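Local coordinates for flavodoxin (Methanosarcina acetivorans C2A, PDB 5WID), which binds flavin mononucleotide and probably serves as an electron carrier between redox partners, at residues Y38-K41 with L42-K46; Y60-L63 with L64-K68; I98-A101 with E102-E106. All blocks are in the same frame, centred on the assembly; numbering follows the deposited sequence.

Overall arrangement
The three contacts follow one another along the chain. Each is local, built round one helix of the flavodoxin-like alpha/beta fold. Interaction 1 starts helix 42-47, interaction 2 starts helix 64-76, and interaction 3 lies within helix 96-106. These helices pack against the same side of the mainly parallel sheet, with 64-76 touching both of the others. Centres of interactions 1 and 2 are about 18 Å apart, and those of 1 and 3 about 19 Å. Interactions 2 and 3 are closer, about 12 Å between centres, and they touch. Interaction 2 carries Y60 to the FMN, and interaction 3 backs it through M62 and L99. Interaction 1 lies at the surface, away from the flavin.

Interaction 1: Y38-K41 with L42-K46; sequences YDVK and LDELK
The carboxylate of E44 turns back over the start of its own helix and takes the backbone N-H of K41. The bond from K41 N to E44 OE1 is 2.9 Å long and nearly straight, at 167°. The donor meets OE1 on its anti side, 30° out of the carboxylate plane. The E44 chain runs extended back toward K41 to make this bond. At the other end of K41, its O takes two weak bonds, from E44 N at 3.0 Å and from L45 N at 3.3 Å. K41 is the N-cap residue and E44 the third residue of the helix. The side-chain bond is the N3-to-N-cap half of a capping box only, because lysine has no side-chain acceptor to return the other half. Helix 42-47 belongs to the beta-alpha-beta crossover between strands 31-36 and 50-58, and it lies over strand 2-8.

The tight part faces the sheet, over strand 2-8. V40 CG2 lies 3.6 Å from E44 OE1, the two side chains sliding past each other in opposite directions. The same methyl approaches L45 CD2 at 4.3 Å. V40 and L45 both rest on I4 and on F69 of helix 64-76, and L45 is buried there.

The solvent side is looser. The K41 chain runs straight until it bends at its last torsion (chi4 91°), which brings NZ over the carboxylate. The salt bridge is long, 3.7 Å from K41 NZ to E44 OE2. OE2 has a second partner in Q33. A water joins D39 O, E44 OE1 and K41 NZ. It donates to E44 OE1, which is thus gripped by both the K41 N-H and the water. It also donates to D39 O, 2.8 Å away, and accepts from K41 NZ.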
loop_
_atom_site.group_PDB
_atom_site.type_symbol
_atom_site.label_atom_id
_atom_site.label_comp_id
_atom_site.label_asym_id
_atom_site.label_seq_id
_atom_site.Cartn_x
_atom_site.Cartn_y
_atom_site.Cartn_z
ATOM N N TYR A 38 -11.566 -1.470 4.395
ATOM C CA TYR A 38 -12.976 -1.729 4.650
ATOM C C TYR A 38 -13.875 -0.899 3.744
ATOM O O TYR A 38 -14.971 -1.345 3.385
ATOM C CB TYR A 38 -13.273 -1.435 6.122
ATOM C CG TYR A 38 -14.701 -1.674 6.492
ATOM C CD1 TYR A 38 -15.227 -2.963 6.513
ATOM C CD2 TYR A 38 -15.539 -0.612 6.806
ATOM C CE1 TYR A 38 -16.553 -3.185 6.842
ATOM C CE2 TYR A 38 -16.862 -0.828 7.126
ATOM C CZ TYR A 38 -17.362 -2.109 7.144
ATOM O OH TYR A 38 -18.683 -2.301 7.477
ATOM N N ASP A 39 -13.438 0.308 3.377
ATOM C CA ASP A 39 -14.289 1.231 2.628
ATOM C C ASP A 39 -14.055 1.202 1.125
ATOM O O ASP A 39 -14.846 1.792 0.382
ATOM C CB ASP A 39 -14.086 2.671 3.117
ATOM C CG ASP A 39 -14.527 2.865 4.558
ATOM O OD1 ASP A 39 -15.586 2.321 4.932
ATOM O OD2 ASP A 39 -13.805 3.553 5.297
ATOM N N VAL A 40 -13.010 0.552 0.658
ATOM C CA VAL A 40 -12.676 0.659 -0.758
ATOM C C VAL A 40 -13.643 -0.191 -1.580
ATOM O O VAL A 40 -14.123 -1.246 -1.142
ATOM C CB VAL A 40 -11.196 0.274 -0.983
ATOM C CG1 VAL A 40 -10.986 -1.178 -0.731
ATOM C CG2 VAL A 40 -10.747 0.668 -2.387
ATOM N N LYS A 41 -13.969 0.301 -2.771
ATOM C CA LYS A 41 -14.844 -0.393 -3.702
ATOM C C LYS A 41 -14.018 -1.134 -4.741
ATOM O O LYS A 41 -12.947 -0.678 -5.138
ATOM C CB LYS A 41 -15.769 0.577 -4.429
ATOM C CG LYS A 41 -16.679 1.390 -3.542
ATOM C CD LYS A 41 -17.420 2.385 -4.414
ATOM C CE LYS A 41 -18.212 3.353 -3.588
ATOM N NZ LYS A 41 -17.410 4.569 -3.268
ATOM N N LEU A 42 -14.553 -2.263 -5.208
ATOM C CA LEU A 42 -13.890 -3.012 -6.272
ATOM C C LEU A 42 -13.583 -2.122 -7.471
ATOM O O LEU A 42 -12.472 -2.159 -8.016
ATOM C CB LEU A 42 -14.763 -4.199 -6.688
ATOM C CG LEU A 42 -14.191 -5.078 -7.800
ATOM C CD1 LEU A 42 -12.869 -5.673 -7.359
ATOM C CD2 LEU A 42 -15.186 -6.170 -8.206
ATOM N N ASP A 43 -14.554 -1.303 -7.891
ATOM C CA ASP A 43 -14.337 -0.434 -9.049
ATOM C C ASP A 43 -13.189 0.541 -8.832
ATOM O O ASP A 43 -12.521 0.929 -9.798
ATOM C CB ASP A 43 -15.605 0.357 -9.385
ATOM C CG ASP A 43 -16.648 -0.481 -10.090
ATOM O OD1 ASP A 43 -17.831 -0.088 -10.064
ATOM O OD2 ASP A 43 -16.286 -1.521 -10.680
ATOM N N GLU A 44 -12.967 0.979 -7.590
ATOM C CA GLU A 44 -11.859 1.898 -7.333
ATOM C C GLU A 44 -10.513 1.217 -7.558
ATOM O O GLU A 44 -9.565 1.851 -8.036
ATOM C CB GLU A 44 -11.963 2.459 -5.914
ATOM C CG GLU A 44 -13.174 3.378 -5.764
ATOM C CD GLU A 44 -13.425 3.833 -4.336
ATOM O OE1 GLU A 44 -13.254 3.029 -3.397
ATOM O OE2 GLU A 44 -13.819 5.006 -4.164
ATOM N N LEU A 45 -10.408 -0.071 -7.215
ATOM C CA LEU A 45 -9.192 -0.823 -7.512
ATOM C C LEU A 45 -9.020 -1.006 -9.017
ATOM O O LEU A 45 -7.917 -0.827 -9.549
ATOM C CB LEU A 45 -9.239 -2.190 -6.815
ATOM C CG LEU A 45 -9.186 -2.186 -5.283
ATOM C CD1 LEU A 45 -9.312 -3.607 -4.746
ATOM C CD2 LEU A 45 -7.919 -1.534 -4.788
ATOM N N LYS A 46 -10.105 -1.368 -9.716
ATOM C CA LYS A 46 -10.041 -1.560 -11.163
ATOM C C LYS A 46 -9.621 -0.280 -11.874
ATOM O O LYS A 46 -8.892 -0.327 -12.871
ATOM C CB LYS A 46 -11.398 -2.026 -11.695
ATOM C CG LYS A 46 -11.831 -3.415 -11.234
ATOM C CD LYS A 46 -13.275 -3.679 -11.651
ATOM C CE LYS A 46 -13.621 -5.157 -11.567
ATOM N NZ LYS A 46 -14.984 -5.431 -12.140
HETATM O O HOH W 1 -14.998 3.950 -1.388
#

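Interaction 2: Y60-L63 with L64-K68; sequences YKML and LPMEK. With FMN (flavin mononucleotide), chain D.
M62 lies against the first turn of helix 64-76, its side chain crossing that of E67 at about a right angle. Its CB points toward the helix. CG stands between the backbone N and the carbonyl carbon (chi1 79°), which sets it 4.0 Å from E67 CB. SD is 3.7 Å from E67 CA and 3.8 Å from M66 CG. The chain then bends, and CE reaches I100 CG1 at 3.7 Å and K103 CE at 3.8 Å. With an alanine here, the chain from CG to CE is gone, and a gap would probably open between helix 64-76 and I100. L63 is the N-cap residue. Its O takes the E67 N-H at 3.1 Å, in the carbonyl plane, and a weak bond from M66 N. A water donates to both M62 O and E67 OE1. Y60 belongs to the FMN site. Its N donates to FMN O4 over 3.0 Å, which joins the helix start to the cofactor pocket. O4 sits above one face of the tyrosine ring, toward its rim. The short, weakly bonded strand about 61-62 runs antiparallel to strand 50-58. M62 is wedged between helices 64-76 and 96-106, while L63 faces strands 2-8 and 50-58.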
loop_
_atom_site.group_PDB
_atom_site.type_symbol
_atom_site.label_atom_id
_atom_site.label_comp_id
_atom_site.label_asym_id
_atom_site.label_seq_id
_atom_site.Cartn_x
_atom_site.Cartn_y
_atom_site.Cartn_z
ATOM N N TYR A 60 2.899 -12.394 13.298
ATOM C CA TYR A 60 3.750 -12.788 12.172
ATOM C C TYR A 60 3.032 -12.765 10.830
ATOM O O TYR A 60 3.566 -13.298 9.850
ATOM C CB TYR A 60 4.385 -14.168 12.421
ATOM C CG TYR A 60 4.772 -14.287 13.871
ATOM C CD1 TYR A 60 5.766 -13.476 14.396
ATOM C CD2 TYR A 60 4.086 -15.134 14.733
ATOM C CE1 TYR A 60 6.095 -13.527 15.726
ATOM C CE2 TYR A 60 4.402 -15.190 16.070
ATOM C CZ TYR A 60 5.412 -14.386 16.558
ATOM O OH TYR A 60 5.749 -14.428 17.882
ATOM N N LYS A 61 1.860 -12.135 10.748
ATOM C CA LYS A 61 1.029 -12.150 9.550
ATOM C C LYS A 61 0.425 -10.767 9.343
ATOM O O LYS A 61 0.389 -9.948 10.259
ATOM C CB LYS A 61 -0.113 -13.179 9.670
ATOM C CG LYS A 61 0.324 -14.645 9.691
ATOM C CD LYS A 61 1.235 -14.954 8.506
ATOM C CE LYS A 61 1.704 -16.409 8.503
ATOM N NZ LYS A 61 2.452 -16.736 7.253
ATOM N N MET A 62 -0.064 -10.505 8.132
ATOM C CA MET A 62 -1.021 -9.411 8.002
ATOM C C MET A 62 -2.313 -9.830 8.692
ATOM O O MET A 62 -2.598 -11.026 8.845
ATOM C CB MET A 62 -1.274 -9.063 6.528
ATOM C CG MET A 62 -2.240 -10.009 5.809
ATOM S SD MET A 62 -2.225 -9.721 4.019
ATOM C CE MET A 62 -0.684 -10.493 3.550
ATOM N N LEU A 63 -3.088 -8.856 9.158
ATOM C CA LEU A 63 -4.303 -9.247 9.867
ATOM C C LEU A 63 -5.288 -9.909 8.906
ATOM O O LEU A 63 -5.290 -9.638 7.700
ATOM C CB LEU A 63 -4.946 -8.047 10.560
ATOM C CG LEU A 63 -4.294 -7.657 11.899
ATOM C CD1 LEU A 63 -3.027 -6.828 11.649
ATOM C CD2 LEU A 63 -5.265 -6.880 12.777
ATOM N N LEU A 64 -6.105 -10.812 9.448
ATOM C CA LEU A 64 -7.008 -11.608 8.618
ATOM C C LEU A 64 -7.929 -10.788 7.709
ATOM O O LEU A 64 -8.112 -11.192 6.547
ATOM C CB LEU A 64 -7.822 -12.551 9.517
ATOM C CG LEU A 64 -8.805 -13.493 8.816
ATOM C CD1 LEU A 64 -8.079 -14.352 7.779
ATOM C CD2 LEU A 64 -9.525 -14.372 9.833
ATOM N N PRO A 65 -8.533 -9.670 8.139
ATOM C CA PRO A 65 -9.343 -8.897 7.184
ATOM C C PRO A 65 -8.555 -8.439 5.971
ATOM O O PRO A 65 -9.112 -8.397 4.870
ATOM C CB PRO A 65 -9.837 -7.707 8.019
ATOM C CG PRO A 65 -9.888 -8.268 9.431
ATOM C CD PRO A 65 -8.634 -9.111 9.502
ATOM N N MET A 66 -7.269 -8.112 6.131
ATOM C CA MET A 66 -6.478 -7.712 4.970
ATOM C C MET A 66 -6.124 -8.917 4.104
ATOM O O MET A 66 -6.068 -8.809 2.867
ATOM C CB MET A 66 -5.209 -6.970 5.410
ATOM C CG MET A 66 -4.284 -6.582 4.235
ATOM S SD MET A 66 -5.117 -5.550 3.018
ATOM C CE MET A 66 -5.012 -3.943 3.797
ATOM N N GLU A 67 -5.860 -10.070 4.723
ATOM C CA GLU A 67 -5.589 -11.259 3.922
ATOM C C GLU A 67 -6.784 -11.590 3.042
ATOM O O GLU A 67 -6.632 -11.900 1.852
ATOM C CB GLU A 67 -5.234 -12.438 4.828
ATOM C CG GLU A 67 -4.671 -13.620 4.072
ATOM C CD GLU A 67 -4.379 -14.808 4.967
ATOM O OE1 GLU A 67 -4.416 -14.653 6.209
ATOM O OE2 GLU A 67 -4.108 -15.899 4.423
ATOM N N LYS A 68 -7.990 -11.501 3.611
ATOM C CA LYS A 68 -9.212 -11.739 2.848
ATOM C C LYS A 68 -9.392 -10.681 1.766
ATOM O O LYS A 68 -9.710 -11.003 0.613
ATOM C CB LYS A 68 -10.401 -11.763 3.811
ATOM C CG LYS A 68 -11.760 -11.902 3.154
ATOM C CD LYS A 68 -12.862 -11.972 4.207
ATOM C CE LYS A 68 -14.042 -12.793 3.713
ATOM N NZ LYS A 68 -13.690 -14.235 3.561
HETATM N N1 FMN D . 4.669 -6.704 15.437
HETATM C C2 FMN D . 5.477 -7.589 14.763
HETATM O O2 FMN D . 6.447 -7.165 14.127
HETATM N N3 FMN D . 5.206 -8.946 14.798
HETATM C C4 FMN D . 4.125 -9.434 15.485
HETATM O O4 FMN D . 3.916 -10.657 15.477
HETATM C C4A FMN D . 3.310 -8.537 16.180
HETATM N N5 FMN D . 2.224 -8.985 16.902
HETATM C C5A FMN D . 1.427 -8.088 17.586
HETATM C C6 FMN D . 0.342 -8.570 18.315
HETATM C C7 FMN D . -0.471 -7.684 19.005
HETATM C C7M FMN D . -1.641 -8.229 19.783
HETATM C C8 FMN D . -0.196 -6.319 18.986
HETATM C C8M FMN D . -1.068 -5.352 19.737
HETATM C C9 FMN D . 0.897 -5.832 18.259
HETATM C C9A FMN D . 1.705 -6.723 17.561
HETATM N N10 FMN D . 2.789 -6.263 16.830
HETATM C C10 FMN D . 3.590 -7.166 16.154
HETATM C "C1'" FMN D . 3.128 -4.808 16.800
HETATM C "C2'" FMN D . 2.322 -3.997 15.786
HETATM O "O2'" FMN D . 2.534 -4.424 14.452
HETATM C "C3'" FMN D . 2.786 -2.550 15.931
HETATM O "O3'" FMN D . 2.350 -2.057 17.186
HETATM C "C4'" FMN D . 2.314 -1.624 14.806
HETATM O "O4'" FMN D . 2.943 -0.372 15.001
HETATM C "C5'" FMN D . 0.795 -1.445 14.756
HETATM O "O5'" FMN D . 0.505 -0.650 13.617
HETATM P P FMN D . -1.003 -0.189 13.312
HETATM O O1P FMN D . -1.021 0.292 11.882
HETATM O O2P FMN D . -1.909 -1.394 13.472
HETATM O O3P FMN D . -1.366 0.909 14.272
HETATM O O HOH W 2 -3.809 -13.232 8.140
#

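Interaction 3: I98-A101 with E102-E106; sequences ILIA and EKMRE
M104 N donates to I100 O over 2.9 Å, in one of four successive alpha-helical bonds. E102 N to I98 O, K103 N to L99 O and R105 N to A101 O are the others. All four are close to straight. M104 CG also sits 3.3 Å from I100 O, so the methionine chain leaves close beside the carbonyl that its own N-H binds.

The next polar link leaves the helix. K103 CB nestles by I100 O and L99 O, and the chain bends near its end (chi4 -61°). NZ makes a salt bridge to D71, which ties this helix to helix 64-76.

Side chains one turn apart then pair up along the helix. The E102 carboxylate reaches back toward two aliphatic groups. Its OE2 lies 3.5 Å from I98 CG2, and its OE1 lies 3.8 Å from L99 CD2. A first torsion of -80° keeps E102 CG beside its own N, and the extended chain then runs along I98 O.

Helix 96-106 is the connection of a beta-alpha-beta crossover, between parallel strands 83-90 and 110-119. R105 is exposed on it, but its end turns back along the helix. The guanidinium stands obliquely to the methyl of A101, with NH1 3.9 Å from A101 CB, and R105 CG lies 3.4 Å from A101 O.

The inward face of the helix is apolar. I100 and M104 lie side by side there, pointing the same way, with I100 CG2 4.2 Å from M104 SD. Both rest on V53 of strand 50-58 and on M70 of helix 64-76. A101 is buried as well, against V115 of strand 110-119.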
loop_
_atom_site.group_PDB
_atom_site.type_symbol
_atom_site.label_atom_id
_atom_site.label_comp_id
_atom_site.label_asym_id
_atom_site.label_seq_id
_atom_site.Cartn_x
_atom_site.Cartn_y
_atom_site.Cartn_z
ATOM N N ILE A 98 6.145 -7.789 3.705
ATOM C CA ILE A 98 6.799 -8.777 2.846
ATOM C C ILE A 98 5.760 -9.704 2.239
ATOM O O ILE A 98 5.788 -10.009 1.040
ATOM C CB ILE A 98 7.836 -9.593 3.642
ATOM C CG1 ILE A 98 8.663 -8.695 4.553
ATOM C CG2 ILE A 98 8.708 -10.419 2.692
ATOM C CD1 ILE A 98 9.444 -7.697 3.817
ATOM N N LEU A 99 4.843 -10.190 3.084
ATOM C CA LEU A 99 3.796 -11.099 2.628
ATOM C C LEU A 99 2.853 -10.421 1.647
ATOM O O LEU A 99 2.387 -11.048 0.690
ATOM C CB LEU A 99 3.026 -11.628 3.837
ATOM C CG LEU A 99 3.933 -12.460 4.742
ATOM C CD1 LEU A 99 3.220 -12.773 6.063
ATOM C CD2 LEU A 99 4.367 -13.751 4.033
ATOM N N ILE A 100 2.545 -9.145 1.879
ATOM C CA ILE A 100 1.721 -8.392 0.937
ATOM C C ILE A 100 2.403 -8.329 -0.422
ATOM O O ILE A 100 1.788 -8.591 -1.459
ATOM C CB ILE A 100 1.438 -6.981 1.490
ATOM C CG1 ILE A 100 0.510 -7.081 2.706
ATOM C CG2 ILE A 100 0.870 -6.073 0.380
ATOM C CD1 ILE A 100 0.328 -5.753 3.416
ATOM N N ALA A 101 3.687 -7.960 -0.433
ATOM C CA ALA A 101 4.431 -7.888 -1.689
ATOM C C ALA A 101 4.432 -9.226 -2.415
ATOM O O ALA A 101 4.250 -9.277 -3.637
ATOM C CB ALA A 101 5.865 -7.435 -1.420
ATOM N N GLU A 102 4.656 -10.323 -1.682
ATOM C CA GLU A 102 4.673 -11.639 -2.314
ATOM C C GLU A 102 3.319 -11.971 -2.933
ATOM O O GLU A 102 3.252 -12.487 -4.055
ATOM C CB GLU A 102 5.092 -12.701 -1.292
ATOM C CG GLU A 102 6.595 -12.753 -1.077
ATOM C CD GLU A 102 7.005 -13.473 0.202
ATOM O OE1 GLU A 102 6.199 -14.269 0.731
ATOM O OE2 GLU A 102 8.145 -13.244 0.668
ATOM N N LYS A 103 2.228 -11.670 -2.220
ATOM C CA LYS A 103 0.893 -11.878 -2.774
ATOM C C LYS A 103 0.690 -11.075 -4.047
ATOM O O LYS A 103 0.154 -11.591 -5.033
ATOM C CB LYS A 103 -0.166 -11.473 -1.756
ATOM C CG LYS A 103 -0.774 -12.593 -0.972
ATOM C CD LYS A 103 -2.006 -12.084 -0.227
ATOM C CE LYS A 103 -2.232 -12.908 1.018
ATOM N NZ LYS A 103 -2.454 -14.313 0.646
ATOM N N MET A 104 1.106 -9.802 -4.041
ATOM C CA MET A 104 0.948 -8.970 -5.231
ATOM C C MET A 104 1.700 -9.551 -6.422
ATOM O O MET A 104 1.180 -9.564 -7.545
ATOM C CB MET A 104 1.432 -7.551 -4.952
ATOM C CG MET A 104 0.561 -6.811 -3.966
ATOM S SD MET A 104 1.274 -5.176 -3.682
ATOM C CE MET A 104 -0.209 -4.210 -3.539
ATOM N N ARG A 105 2.933 -10.017 -6.205
ATOM C CA ARG A 105 3.699 -10.599 -7.301
ATOM C C ARG A 105 3.017 -11.852 -7.841
ATOM O O ARG A 105 2.964 -12.064 -9.059
ATOM C CB ARG A 105 5.131 -10.904 -6.840
ATOM C CG ARG A 105 5.963 -9.657 -6.596
ATOM C CD ARG A 105 7.439 -9.966 -6.365
ATOM N NE ARG A 105 8.146 -8.790 -5.865
ATOM C CZ ARG A 105 8.469 -8.607 -4.586
ATOM N NH1 ARG A 105 8.170 -9.540 -3.691
ATOM N NH2 ARG A 105 9.106 -7.510 -4.203
ATOM N N GLU A 106 2.471 -12.682 -6.949
ATOM C CA GLU A 106 1.774 -13.893 -7.371
ATOM C C GLU A 106 0.561 -13.568 -8.228
ATOM O O GLU A 106 0.162 -14.377 -9.075
ATOM C CB GLU A 106 1.342 -14.702 -6.148
ATOM C CG GLU A 106 2.398 -15.647 -5.611
ATOM C CD GLU A 106 2.076 -16.141 -4.207
ATOM O OE1 GLU A 106 2.861 -16.949 -3.667
ATOM O OE2 GLU A 106 1.040 -15.718 -3.645
#